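Local structure of DNA-3-methyladenine glycosidase II, putative (Deinococcus radiodurans, 2YG9) at residues S37-L42 and A198-Y203; V116-A121 and P152-W157; I131-L136 and A146-L151; Q139-V144 and L167-V172. The protein probably acts in base excision DNA repair, as an all-helical member of the helix-hairpin-helix (HhH-GPD) superfamily. All blocks are in the same frame, centred on the assembly; numbering follows the deposited sequence. Where two conformers were deposited one is given.

How the contacts relate
Contacts 2, 3 and 4 gather round helix 141-149 and the hairpin after it, all within the HhH-GPD family region. Contact 1 lies well apart, its centre about 32 Å from that of contact 2 on the opposite side of the chain's centre. Contacts 3 and 4 both use helix 141-149, one near its C-terminal end and one at its N-terminus, and contact 2 carries on through the hairpin. Chemistry follows place: contact 3 is buried and apolar, contact 2 mixes proline and threonine packing at a partly buried site, contact 4 rests on a buried arginine, and contact 1 combines a buried indole-carboxylate bond with exposed arginines. Contacts 1 and 4 touch where D171 meets A201 and P202.

Contact 1. Residues S37-L42 and A198-Y203; sequences SRDPVL and ARWAPY
D39 OD2 is gripped by two groups: the indole of W200 gives it a hydrogen bond of 3.0 Å from NE1, and Y188 OH forms a second bond to the same oxygen. In this all-helical HhH-GPD fold the pairing ties the start of helix 40-49 to the C-terminal end of helix 193-200. The indole bond is almost straight, 176° at the hydrogen. OD2 takes it on its anti lone pair, on the side away from OD1, and lies at the ring edge in the indole plane, with carboxylate and ring nearly coplanar. D39 is also the N-cap of helix 40-49. Its other oxygen, OD1, accepts from V41 N at 3.0 Å, reached from above the carboxylate plane. With CG anti to the backbone N (chi1 172°), the carboxylate can thus serve the helix end with one oxygen and the indole with the other, and the three bonds leave it little freedom to rotate.

L42, in the first turn of the helix, reaches W200 from a different direction. Its CD1 sits over one face of the indole, 3.6 Å from the centroid of the five-membered ring, in a CH-pi contact. The buried ring therefore has a polar partner at its edge and a methyl on its face, and L36 and A207 pack against both L42 and W200. Farther out, R199 is modelled in two conformers, so its contact is less certain. In the one described its extended chain lays the guanidinium over the backbone of D39, with CZ 4.1 Å from D39 CA.

Contact 2. Residues V116-A121 and P152-W157; sequences VRTVQA and PGIGRW
The hairpin of the helix-hairpin-helix motif packs P152 against A121 and T118 on helix 113-127. A121 CB packs on the CD-CG side of the P152 ring, 3.5 Å from CD, tighter than usual for two carbons. T118 turns its two branches to different partners. Its OG1, anti to the carbonyl carbon (chi1 -63°), points at the hairpin backbone and stands 2.7 Å from P152 O. The single hydroxyl proton can also reach A114 O, one turn earlier in the same helix, so its choice is not settled. CG2 instead meets I154, 3.7 Å from CG1 and similarly close to CD1, the two side chains crossing at a slant. G153 belongs to the LPGIG sequence, L151 to G155, that marks this hairpin between helices 141-149 and 156-166. Its phi is positive (85°), and T118 OG1, 3.6 Å from G153 CA, leaves no room for a side chain. V69 of helix 61-71 touches both T118 and I154, and L148 packs on I154 from the helix before the hairpin. R117, modelled in two conformers, crosses the proline ring at about a right angle in the one described, with CG 3.7 Å from P152 CG.

Contact 3. Residues I131-L136 and A146-L151; sequences IDFAHL and AELVQL
The loop 131-136 comes nearest the last turn of helix 141-149 at I131 and E147, whose CA atoms are 6.8 Å apart; no hydrogen bond joins the two segments. I131 carries the contact. Its CG1 lies anti to the carbonyl carbon (chi1 -58°), and the chain continues extended, bringing CD1 to E147 O and L151. There CD1 meets L151 CD1 at 3.6 Å, the two side chains reaching toward each other tip to tip. The same methyl rests 3.8 Å from E147 O, against the backbone of the helix. E147 itself runs alongside I131, pointing the other way, with CB 4.1 Å from I131 CG1, so that of its side chain only the aliphatic root meets the isoleucine. The buried L148 adds its CD2, 4.3 Å from I131 CD1 and about as far from the ring of F133, which it meets obliquely. F133 also receives I131 CG2 over one face of its ring, so the isoleucine sends one branch to the helix and the other to its loop neighbour. The ring meets F62 in a T-shaped pair. A125 of helix 113-127 packs on both I131 and L151, while L65 of helix 61-71 touches both F133 and L148. Nearer the surface, H135 ND1 gives a hydrogen bond of 2.9 Å to D132 OD1, a bond within the loop that lies in the imidazole plane. The apolar cluster packs the loop against the C-terminal end of the first helix of the helix-hairpin-helix motif, where at L151 the chain enters the hairpin.

Contact 4. Residues Q139-V144 and L167-V172; sequences QPDELV and LARPDV
The guanidinium of R169 points end-on at the carbonyl of Q139, with NH1 2.8 Å and NH2 3.0 Å from Q139 O. Both nitrogens thus hold one oxygen; they approach it in the carbonyl plane, although the oxygen is tilted from the guanidinium plane. L136 O also stands 2.8 Å from R169 NH2. NH1 is shared, since it also gives a hydrogen bond of 2.8 Å to D141 OD1, part of a salt bridge. That bond is fairly straight, 159° at the hydrogen. OD1 lies in the guanidinium plane and is met on its anti side, while the carboxylate plane is turned 41° against the guanidinium. The side chains of D141 and R169 lie alongside each other, pointing opposite ways, which brings R169 CD within 3.2 Å of OD1. The other carboxylate oxygen, OD2, turns to a water at 3.0 Å that in turn accepts from D171 N. V172 CG2 lies 3.9 Å from D141 OD2. V144 lies obliquely to the arginine, its CG2 3.9 Å from R169 NH2, and its other methyl faces L167. D141 probably balances the charge of the buried R169, while the carbonyl dipole helps to stabilise it. L163 touches both D141 and V144. The grip joins the two outer ends of the helix-hairpin-helix motif: the start of its first helix, 141-149, and the loop that leaves its second, 156-166.

Contact 1. Residues S37-L42 and A198-Y203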
loop_
_atom_site.group_PDB
_atom_site.type_symbol
_atom_site.label_atom_id
_atom_site.label_comp_id
_atom_site.label_asym_id
_atom_site.label_seq_id
_atom_site.Cartn_x
_atom_site.Cartn_y
_atom_site.Cartn_z
ATOM N N SER A 37 21.424 -4.401 -2.531
ATOM C CA SER A 37 22.573 -4.190 -3.379
ATOM C C SER A 37 23.412 -5.431 -3.590
ATOM O O SER A 37 24.256 -5.415 -4.446
ATOM C CB SER A 37 23.458 -3.087 -2.811
ATOM O OG SER A 37 22.811 -1.859 -3.006
ATOM N N ARG A 38 23.189 -6.489 -2.806
ATOM C CA ARG A 38 23.835 -7.745 -3.092
ATOM C C ARG A 38 23.381 -8.362 -4.422
ATOM O O ARG A 38 24.042 -9.233 -4.969
ATOM C CB ARG A 38 23.601 -8.724 -1.955
ATOM C CG ARG A 38 24.309 -8.267 -0.705
ATOM C CD ARG A 38 23.963 -9.123 0.397
ATOM N NE ARG A 38 24.573 -10.416 0.175
ATOM C CZ ARG A 38 24.881 -11.292 1.130
ATOM N NH1 ARG A 38 24.622 -11.030 2.412
ATOM N NH2 ARG A 38 25.435 -12.449 0.770
ATOM N N ASP A 39 22.216 -7.935 -4.899
ATOM C CA ASP A 39 21.697 -8.300 -6.191
ATOM C C ASP A 39 22.223 -7.187 -7.075
ATOM O O ASP A 39 21.857 -6.045 -6.901
ATOM C CB ASP A 39 20.154 -8.337 -6.112
ATOM C CG ASP A 39 19.468 -8.519 -7.449
ATOM O OD1 ASP A 39 20.106 -8.505 -8.520
ATOM O OD2 ASP A 39 18.224 -8.693 -7.414
ATOM N N PRO A 40 23.142 -7.510 -8.000
ATOM C CA PRO A 40 23.705 -6.476 -8.894
ATOM C C PRO A 40 22.671 -5.637 -9.659
ATOM O O PRO A 40 22.933 -4.482 -9.967
ATOM C CB PRO A 40 24.617 -7.278 -9.828
ATOM C CG PRO A 40 24.330 -8.700 -9.560
ATOM C CD PRO A 40 23.734 -8.832 -8.219
ATOM N N VAL A 41 21.479 -6.178 -9.932
ATOM C CA VAL A 41 20.437 -5.387 -10.571
ATOM C C VAL A 41 20.022 -4.239 -9.659
ATOM O O VAL A 41 20.023 -3.065 -10.073
ATOM C CB VAL A 41 19.224 -6.262 -11.015
ATOM C CG1 VAL A 41 18.027 -5.375 -11.502
ATOM C CG2 VAL A 41 19.673 -7.214 -12.098
ATOM N N LEU A 42 19.709 -4.561 -8.408
ATOM C CA LEU A 42 19.277 -3.556 -7.452
ATOM C C LEU A 42 20.436 -2.664 -6.991
ATOM O O LEU A 42 20.215 -1.489 -6.700
ATOM C CB LEU A 42 18.526 -4.180 -6.264
ATOM C CG LEU A 42 17.143 -4.792 -6.534
ATOM C CD1 LEU A 42 16.397 -4.993 -5.191
ATOM C CD2 LEU A 42 16.300 -3.918 -7.508
ATOM N N ALA A 198 12.360 -13.380 -3.462
ATOM C CA ALA A 198 12.700 -13.990 -2.158
ATOM C C ALA A 198 14.053 -13.513 -1.618
ATOM O O ALA A 198 14.238 -13.375 -0.410
ATOM C CB ALA A 198 12.705 -15.544 -2.295
ATOM N N ARG A 199 14.997 -13.291 -2.521
ATOM C CA ARG A 199 16.331 -12.827 -2.181
ATOM C C ARG A 199 16.302 -11.453 -1.519
ATOM O O ARG A 199 17.168 -11.124 -0.677
ATOM C CB ARG A 199 17.182 -12.762 -3.440
ATOM C CG ARG A 199 18.620 -12.388 -3.191
ATOM C CD ARG A 199 19.424 -12.521 -4.429
ATOM N NE ARG A 199 20.826 -12.183 -4.236
ATOM C CZ ARG A 199 21.732 -12.256 -5.208
ATOM N NH1 ARG A 199 21.370 -12.626 -6.424
ATOM N NH2 ARG A 199 23.008 -11.946 -4.971
ATOM N N TRP A 200 15.317 -10.646 -1.922
ATOM C CA TRP A 200 15.163 -9.306 -1.378
ATOM C C TRP A 200 14.641 -9.295 0.022
ATOM O O TRP A 200 14.867 -8.346 0.727
ATOM C CB TRP A 200 14.242 -8.467 -2.261
ATOM C CG TRP A 200 14.691 -8.369 -3.688
ATOM C CD1 TRP A 200 15.947 -8.570 -4.186
ATOM C CD2 TRP A 200 13.873 -8.016 -4.801
ATOM N NE1 TRP A 200 15.952 -8.373 -5.545
ATOM C CE2 TRP A 200 14.704 -7.996 -5.946
ATOM C CE3 TRP A 200 12.531 -7.679 -4.936
ATOM C CZ2 TRP A 200 14.220 -7.691 -7.217
ATOM C CZ3 TRP A 200 12.050 -7.352 -6.195
ATOM C CH2 TRP A 200 12.898 -7.371 -7.321
ATOM N N ALA A 201 13.942 -10.350 0.430
ATOM C CA ALA A 201 13.498 -10.494 1.825
ATOM C C ALA A 201 14.680 -10.321 2.782
ATOM O O ALA A 201 15.737 -10.796 2.482
ATOM C CB ALA A 201 12.858 -11.847 2.009
ATOM N N PRO A 202 14.494 -9.640 3.928
ATOM C CA PRO A 202 13.273 -9.040 4.493
ATOM C C PRO A 202 12.971 -7.583 4.107
ATOM O O PRO A 202 12.308 -6.861 4.897
ATOM C CB PRO A 202 13.550 -9.113 5.989
ATOM C CG PRO A 202 14.971 -8.750 6.060
ATOM C CD PRO A 202 15.609 -9.507 4.882
ATOM N N TYR A 203 13.370 -7.188 2.886
ATOM C CA TYR A 203 13.240 -5.797 2.424
ATOM C C TYR A 203 12.537 -5.745 1.063
ATOM O O TYR A 203 12.893 -4.989 0.198
ATOM C CB TYR A 203 14.619 -5.116 2.348
ATOM C CG TYR A 203 15.424 -5.219 3.639
ATOM C CD1 TYR A 203 15.011 -4.564 4.793
ATOM C CD2 TYR A 203 16.593 -6.002 3.699
ATOM C CE1 TYR A 203 15.733 -4.683 5.989
ATOM C CE2 TYR A 203 17.314 -6.111 4.875
ATOM C CZ TYR A 203 16.884 -5.446 6.008
ATOM O OH TYR A 203 17.632 -5.521 7.166
HETATM O O HOH W 1 25.396 -12.389 -2.557
#

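Contact 2. Residues V116-A121 and P152-W157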
loop_
_atom_site.group_PDB
_atom_site.type_symbol
_atom_site.label_atom_id
_atom_site.label_comp_id
_atom_site.label_asym_id
_atom_site.label_seq_id
_atom_site.Cartn_x
_atom_site.Cartn_y
_atom_site.Cartn_z
ATOM N N VAL A 116 -18.474 3.797 -1.976
ATOM C CA VAL A 116 -19.447 3.897 -0.858
ATOM C C VAL A 116 -19.573 2.597 -0.080
ATOM O O VAL A 116 -19.506 2.565 1.146
ATOM C CB VAL A 116 -20.870 4.388 -1.336
ATOM C CG1 VAL A 116 -21.918 4.289 -0.203
ATOM C CG2 VAL A 116 -20.772 5.799 -1.856
ATOM N N ARG A 117 -19.727 1.511 -0.809
ATOM C CA ARG A 117 -19.934 0.191 -0.252
ATOM C C ARG A 117 -18.713 -0.295 0.503
ATOM O O ARG A 117 -18.816 -0.860 1.608
ATOM C CB ARG A 117 -20.260 -0.799 -1.374
ATOM C CG ARG A 117 -20.280 -2.261 -0.954
ATOM C CD ARG A 117 -20.756 -3.188 -2.102
ATOM N NE ARG A 117 -22.161 -2.943 -2.452
ATOM C CZ ARG A 117 -23.220 -3.309 -1.728
ATOM N NH1 ARG A 117 -23.059 -3.937 -0.559
ATOM N NH2 ARG A 117 -24.462 -3.040 -2.172
ATOM N N THR A 118 -17.568 -0.110 -0.115
ATOM C CA THR A 118 -16.274 -0.452 0.511
ATOM C C THR A 118 -16.056 0.316 1.798
ATOM O O THR A 118 -15.775 -0.257 2.838
ATOM C CB THR A 118 -15.115 -0.143 -0.474
ATOM O OG1 THR A 118 -15.253 -0.971 -1.631
ATOM C CG2 THR A 118 -13.768 -0.367 0.183
ATOM N N VAL A 119 -16.206 1.634 1.737
ATOM C CA VAL A 119 -16.136 2.490 2.937
ATOM C C VAL A 119 -17.157 2.126 4.023
ATOM O O VAL A 119 -16.796 2.038 5.211
ATOM C CB VAL A 119 -16.229 4.015 2.596
ATOM C CG1 VAL A 119 -16.205 4.826 3.876
ATOM C CG2 VAL A 119 -15.065 4.463 1.680
ATOM N N GLN A 120 -18.419 1.890 3.653
ATOM C CA GLN A 120 -19.372 1.392 4.619
ATOM C C GLN A 120 -18.970 0.068 5.217
ATOM O O GLN A 120 -19.151 -0.168 6.406
ATOM C CB GLN A 120 -20.760 1.315 4.033
ATOM C CG GLN A 120 -21.296 2.727 3.678
ATOM C CD GLN A 120 -22.601 2.689 2.946
ATOM O OE1 GLN A 120 -22.876 1.758 2.182
ATOM N NE2 GLN A 120 -23.466 3.659 3.250
ATOM N N ALA A 121 -18.427 -0.805 4.366
ATOM C CA ALA A 121 -18.053 -2.140 4.777
ATOM C C ALA A 121 -16.910 -2.087 5.774
ATOM O O ALA A 121 -16.919 -2.821 6.779
ATOM C CB ALA A 121 -17.707 -2.988 3.554
ATOM N N PRO A 152 -15.714 -5.844 0.397
ATOM C CA PRO A 152 -16.005 -5.693 -1.034
ATOM C C PRO A 152 -15.152 -4.564 -1.613
ATOM O O PRO A 152 -14.992 -3.543 -0.952
ATOM C CB PRO A 152 -17.473 -5.291 -1.060
ATOM C CG PRO A 152 -17.739 -4.672 0.290
ATOM C CD PRO A 152 -16.854 -5.439 1.241
ATOM N N GLY A 153 -14.591 -4.762 -2.801
ATOM C CA GLY A 153 -13.779 -3.722 -3.467
ATOM C C GLY A 153 -12.316 -3.693 -3.056
ATOM O O GLY A 153 -11.515 -2.934 -3.630
ATOM N N ILE A 154 -11.952 -4.483 -2.054
ATOM C CA ILE A 154 -10.578 -4.511 -1.590
ATOM C C ILE A 154 -10.079 -5.921 -1.870
ATOM O O ILE A 154 -10.601 -6.868 -1.292
ATOM C CB ILE A 154 -10.454 -4.157 -0.084
ATOM C CG1 ILE A 154 -10.924 -2.691 0.154
ATOM C CG2 ILE A 154 -9.010 -4.443 0.391
ATOM C CD1 ILE A 154 -10.808 -2.167 1.569
ATOM N N GLY A 155 -9.139 -6.040 -2.825
ATOM C CA GLY A 155 -8.495 -7.299 -3.146
ATOM C C GLY A 155 -7.147 -7.377 -2.459
ATOM O O GLY A 155 -6.779 -6.506 -1.636
ATOM N N ARG A 156 -6.399 -8.418 -2.805
ATOM C CA ARG A 156 -5.059 -8.607 -2.278
ATOM C C ARG A 156 -4.139 -7.395 -2.592
ATOM O O ARG A 156 -3.364 -6.971 -1.755
ATOM C CB ARG A 156 -4.467 -9.862 -2.879
ATOM C CG ARG A 156 -3.045 -10.131 -2.504
ATOM C CD ARG A 156 -2.766 -11.606 -2.535
ATOM N NE ARG A 156 -1.664 -11.801 -1.650
ATOM C CZ ARG A 156 -1.668 -12.466 -0.515
ATOM N NH1 ARG A 156 -2.682 -13.230 -0.081
ATOM N NH2 ARG A 156 -0.550 -12.427 0.143
ATOM N N TRP A 157 -4.225 -6.876 -3.813
ATOM C CA TRP A 157 -3.334 -5.774 -4.232
ATOM C C TRP A 157 -3.520 -4.524 -3.360
ATOM O O TRP A 157 -2.575 -3.939 -2.850
ATOM C CB TRP A 157 -3.571 -5.457 -5.713
ATOM C CG TRP A 157 -2.694 -4.341 -6.185
ATOM C CD1 TRP A 157 -1.390 -4.444 -6.591
ATOM C CD2 TRP A 157 -3.030 -2.965 -6.254
ATOM N NE1 TRP A 157 -0.899 -3.217 -6.904
ATOM C CE2 TRP A 157 -1.882 -2.281 -6.724
ATOM C CE3 TRP A 157 -4.202 -2.231 -5.993
ATOM C CZ2 TRP A 157 -1.863 -0.896 -6.941
ATOM C CZ3 TRP A 157 -4.181 -0.843 -6.199
ATOM C CH2 TRP A 157 -3.007 -0.187 -6.648
#

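Contact 3. Residues I131-L136 and A146-L151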
loop_
_atom_site.group_PDB
_atom_site.type_symbol
_atom_site.label_atom_id
_atom_site.label_comp_id
_atom_site.label_asym_id
_atom_site.label_seq_id
_atom_site.Cartn_x
_atom_site.Cartn_y
_atom_site.Cartn_z
ATOM N N ILE A 131 -12.328 -6.179 12.120
ATOM C CA ILE A 131 -10.984 -5.685 11.859
ATOM C C ILE A 131 -10.671 -4.692 12.964
ATOM O O ILE A 131 -11.388 -3.720 13.136
ATOM C CB ILE A 131 -10.849 -4.977 10.469
ATOM C CG1 ILE A 131 -11.240 -5.926 9.320
ATOM C CG2 ILE A 131 -9.410 -4.482 10.280
ATOM C CD1 ILE A 131 -11.484 -5.238 7.917
ATOM N N ASP A 132 -9.582 -4.953 13.690
ATOM C CA ASP A 132 -9.179 -4.160 14.836
ATOM C C ASP A 132 -8.079 -3.221 14.359
ATOM O O ASP A 132 -6.889 -3.463 14.586
ATOM C CB ASP A 132 -8.722 -5.109 15.974
ATOM C CG ASP A 132 -8.421 -4.394 17.285
ATOM O OD1 ASP A 132 -8.532 -3.165 17.373
ATOM O OD2 ASP A 132 -8.034 -5.088 18.236
ATOM N N PHE A 133 -8.507 -2.129 13.712
ATOM C CA PHE A 133 -7.592 -1.169 13.107
ATOM C C PHE A 133 -6.665 -0.556 14.143
ATOM O O PHE A 133 -5.550 -0.161 13.803
ATOM C CB PHE A 133 -8.358 -0.071 12.338
ATOM C CG PHE A 133 -9.027 -0.547 11.068
ATOM C CD1 PHE A 133 -8.334 -0.531 9.852
ATOM C CD2 PHE A 133 -10.352 -0.980 11.077
ATOM C CE1 PHE A 133 -8.925 -0.954 8.672
ATOM C CE2 PHE A 133 -10.964 -1.398 9.880
ATOM C CZ PHE A 133 -10.244 -1.396 8.675
ATOM N N ALA A 134 -7.077 -0.518 15.414
ATOM C CA ALA A 134 -6.225 0.051 16.458
ATOM C C ALA A 134 -5.074 -0.879 16.886
ATOM O O ALA A 134 -4.072 -0.426 17.493
ATOM C CB ALA A 134 -7.071 0.453 17.665
ATOM N N HIS A 135 -5.205 -2.170 16.578
ATOM C CA HIS A 135 -4.224 -3.179 17.015
ATOM C C HIS A 135 -3.712 -4.083 15.882
ATOM O O HIS A 135 -3.710 -5.307 16.012
ATOM C CB HIS A 135 -4.822 -4.007 18.166
ATOM C CG HIS A 135 -5.249 -3.157 19.313
ATOM N ND1 HIS A 135 -6.483 -2.535 19.356
ATOM C CD2 HIS A 135 -4.569 -2.722 20.402
ATOM C CE1 HIS A 135 -6.559 -1.793 20.449
ATOM N NE2 HIS A 135 -5.412 -1.896 21.104
ATOM N N LEU A 136 -3.252 -3.474 14.785
ATOM C CA LEU A 136 -2.705 -4.251 13.638
ATOM C C LEU A 136 -1.234 -4.598 13.811
ATOM O O LEU A 136 -0.733 -5.576 13.224
ATOM C CB LEU A 136 -2.883 -3.492 12.321
ATOM C CG LEU A 136 -4.343 -3.219 11.885
ATOM C CD1 LEU A 136 -4.392 -2.217 10.766
ATOM C CD2 LEU A 136 -5.087 -4.506 11.506
ATOM N N ALA A 146 -5.817 -11.057 4.716
ATOM C CA ALA A 146 -7.001 -11.886 4.570
ATOM C C ALA A 146 -8.248 -11.139 5.069
ATOM O O ALA A 146 -9.319 -11.227 4.460
ATOM C CB ALA A 146 -6.828 -13.206 5.331
ATOM N N GLU A 147 -8.117 -10.387 6.162
ATOM C CA GLU A 147 -9.276 -9.663 6.674
ATOM C C GLU A 147 -9.685 -8.498 5.794
ATOM O O GLU A 147 -10.877 -8.214 5.654
ATOM C CB GLU A 147 -9.044 -9.182 8.111
ATOM C CG GLU A 147 -8.998 -10.296 9.140
ATOM C CD GLU A 147 -10.138 -11.315 9.024
ATOM O OE1 GLU A 147 -11.345 -10.927 9.158
ATOM O OE2 GLU A 147 -9.810 -12.518 8.797
ATOM N N LEU A 148 -8.702 -7.773 5.252
ATOM C CA LEU A 148 -8.999 -6.686 4.309
ATOM C C LEU A 148 -9.652 -7.187 3.017
ATOM O O LEU A 148 -10.631 -6.599 2.521
ATOM C CB LEU A 148 -7.735 -5.895 3.991
ATOM C CG LEU A 148 -7.203 -5.038 5.138
ATOM C CD1 LEU A 148 -5.844 -4.525 4.726
ATOM C CD2 LEU A 148 -8.154 -3.906 5.477
ATOM N N VAL A 149 -9.100 -8.269 2.463
ATOM C CA VAL A 149 -9.633 -8.931 1.266
ATOM C C VAL A 149 -11.115 -9.283 1.369
ATOM O O VAL A 149 -11.812 -9.241 0.371
ATOM C CB VAL A 149 -8.783 -10.207 0.882
ATOM C CG1 VAL A 149 -9.532 -11.158 -0.105
ATOM C CG2 VAL A 149 -7.455 -9.731 0.276
ATOM N N GLN A 150 -11.585 -9.598 2.566
ATOM C CA GLN A 150 -13.018 -9.951 2.750
ATOM C C GLN A 150 -13.950 -8.780 2.530
ATOM O O GLN A 150 -15.146 -8.974 2.341
ATOM C CB GLN A 150 -13.285 -10.552 4.135
ATOM C CG GLN A 150 -12.821 -11.957 4.233
ATOM C CD GLN A 150 -13.335 -12.864 3.090
ATOM O OE1 GLN A 150 -14.559 -13.111 2.977
ATOM N NE2 GLN A 150 -12.401 -13.338 2.224
ATOM N N LEU A 151 -13.417 -7.566 2.526
ATOM C CA LEU A 151 -14.243 -6.385 2.290
ATOM C C LEU A 151 -14.486 -6.254 0.794
ATOM O O LEU A 151 -13.553 -6.508 -0.002
ATOM C CB LEU A 151 -13.569 -5.118 2.833
ATOM C CG LEU A 151 -13.293 -5.122 4.349
ATOM C CD1 LEU A 151 -12.421 -3.910 4.738
ATOM C CD2 LEU A 151 -14.607 -5.167 5.117
#

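Contact 4. Residues Q139-V144 and L167-V172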
loop_
_atom_site.group_PDB
_atom_site.type_symbol
_atom_site.label_atom_id
_atom_site.label_comp_id
_atom_site.label_asym_id
_atom_site.label_seq_id
_atom_site.Cartn_x
_atom_site.Cartn_y
_atom_site.Cartn_z
ATOM N N GLN A 139 -0.259 -8.119 14.152
ATOM C CA GLN A 139 -0.785 -9.127 13.217
ATOM C C GLN A 139 0.176 -9.404 12.064
ATOM O O GLN A 139 0.663 -8.467 11.445
ATOM C CB GLN A 139 -2.118 -8.659 12.650
ATOM C CG GLN A 139 -3.193 -8.419 13.706
ATOM C CD GLN A 139 -4.107 -9.612 13.857
ATOM O OE1 GLN A 139 -3.928 -10.448 14.763
ATOM N NE2 GLN A 139 -5.076 -9.729 12.943
ATOM N N PRO A 140 0.462 -10.686 11.767
ATOM C CA PRO A 140 1.235 -11.004 10.561
ATOM C C PRO A 140 0.581 -10.469 9.305
ATOM O O PRO A 140 -0.654 -10.432 9.225
ATOM C CB PRO A 140 1.207 -12.540 10.515
ATOM C CG PRO A 140 1.001 -12.962 11.865
ATOM C CD PRO A 140 0.118 -11.911 12.506
ATOM N N ASP A 141 1.409 -10.100 8.330
ATOM C CA ASP A 141 0.972 -9.540 7.032
ATOM C C ASP A 141 -0.232 -10.295 6.471
ATOM O O ASP A 141 -1.261 -9.715 6.106
ATOM C CB ASP A 141 2.076 -9.631 5.975
ATOM C CG ASP A 141 3.232 -8.711 6.220
ATOM O OD1 ASP A 141 3.346 -8.102 7.290
ATOM O OD2 ASP A 141 4.082 -8.614 5.302
ATOM N N GLU A 142 -0.095 -11.605 6.382
ATOM C CA GLU A 142 -1.135 -12.421 5.749
ATOM C C GLU A 142 -2.494 -12.410 6.441
ATOM O O GLU A 142 -3.541 -12.539 5.798
ATOM C CB GLU A 142 -0.612 -13.848 5.578
ATOM C CG GLU A 142 0.419 -13.928 4.426
ATOM C CD GLU A 142 -0.202 -13.620 3.077
ATOM O OE1 GLU A 142 -1.243 -14.199 2.735
ATOM O OE2 GLU A 142 0.358 -12.810 2.330
ATOM N N LEU A 143 -2.470 -12.290 7.759
ATOM C CA LEU A 143 -3.706 -12.202 8.527
ATOM C C LEU A 143 -4.393 -10.846 8.311
ATOM O O LEU A 143 -5.617 -10.788 8.194
ATOM C CB LEU A 143 -3.469 -12.418 10.020
ATOM C CG LEU A 143 -2.941 -13.764 10.551
ATOM C CD1 LEU A 143 -3.009 -13.749 12.080
ATOM C CD2 LEU A 143 -3.647 -15.052 10.034
ATOM N N VAL A 144 -3.612 -9.756 8.273
ATOM C CA VAL A 144 -4.161 -8.438 7.918
ATOM C C VAL A 144 -4.741 -8.474 6.494
ATOM O O VAL A 144 -5.862 -8.027 6.230
ATOM C CB VAL A 144 -3.103 -7.324 8.076
ATOM C CG1 VAL A 144 -3.675 -5.904 7.676
ATOM C CG2 VAL A 144 -2.531 -7.337 9.526
ATOM N N LEU A 167 0.937 1.154 6.565
ATOM C CA LEU A 167 1.460 0.530 7.757
ATOM C C LEU A 167 2.994 0.491 7.723
ATOM O O LEU A 167 3.602 0.157 8.732
ATOM C CB LEU A 167 0.875 -0.877 7.935
ATOM C CG LEU A 167 -0.660 -0.977 7.944
ATOM C CD1 LEU A 167 -1.148 -2.348 8.362
ATOM C CD2 LEU A 167 -1.294 0.158 8.773
ATOM N N ALA A 168 3.596 0.870 6.585
ATOM C CA ALA A 168 5.082 0.828 6.403
ATOM C C ALA A 168 5.731 -0.514 6.741
ATOM O O ALA A 168 6.875 -0.603 7.224
ATOM C CB ALA A 168 5.749 1.977 7.174
ATOM N N ARG A 169 5.033 -1.590 6.420
ATOM C CA ARG A 169 5.629 -2.893 6.588
ATOM C C ARG A 169 6.741 -3.101 5.575
ATOM O O ARG A 169 6.595 -2.691 4.432
ATOM C CB ARG A 169 4.591 -3.953 6.478
ATOM C CG ARG A 169 3.513 -3.746 7.464
ATOM C CD ARG A 169 3.154 -4.970 8.089
ATOM N NE ARG A 169 2.202 -4.786 9.200
ATOM C CZ ARG A 169 1.555 -5.803 9.772
ATOM N NH1 ARG A 169 1.700 -7.031 9.287
ATOM N NH2 ARG A 169 0.723 -5.588 10.781
ATOM N N PRO A 170 7.875 -3.681 6.016
ATOM C CA PRO A 170 9.096 -3.747 5.192
ATOM C C PRO A 170 9.255 -4.889 4.181
ATOM O O PRO A 170 10.203 -4.863 3.375
ATOM C CB PRO A 170 10.170 -3.889 6.245
ATOM C CG PRO A 170 9.533 -4.787 7.247
ATOM C CD PRO A 170 8.120 -4.268 7.353
ATOM N N ASP A 171 8.379 -5.886 4.172
ATOM C CA ASP A 171 8.676 -7.080 3.439
ATOM C C ASP A 171 7.521 -7.547 2.532
ATOM O O ASP A 171 7.120 -8.723 2.541
ATOM C CB ASP A 171 9.130 -8.196 4.396
ATOM C CG ASP A 171 9.799 -9.319 3.663
ATOM O OD1 ASP A 171 10.387 -9.079 2.578
ATOM O OD2 ASP A 171 9.726 -10.454 4.133
ATOM N N VAL A 172 7.011 -6.607 1.742
ATOM C CA VAL A 172 5.853 -6.837 0.898
ATOM C C VAL A 172 6.207 -6.730 -0.587
ATOM O O VAL A 172 6.569 -5.660 -1.048
ATOM C CB VAL A 172 4.751 -5.802 1.157
ATOM C CG1 VAL A 172 3.493 -6.130 0.249
ATOM C CG2 VAL A 172 4.351 -5.736 2.681
HETATM O O HOH W 2 6.400 -6.814 5.925
#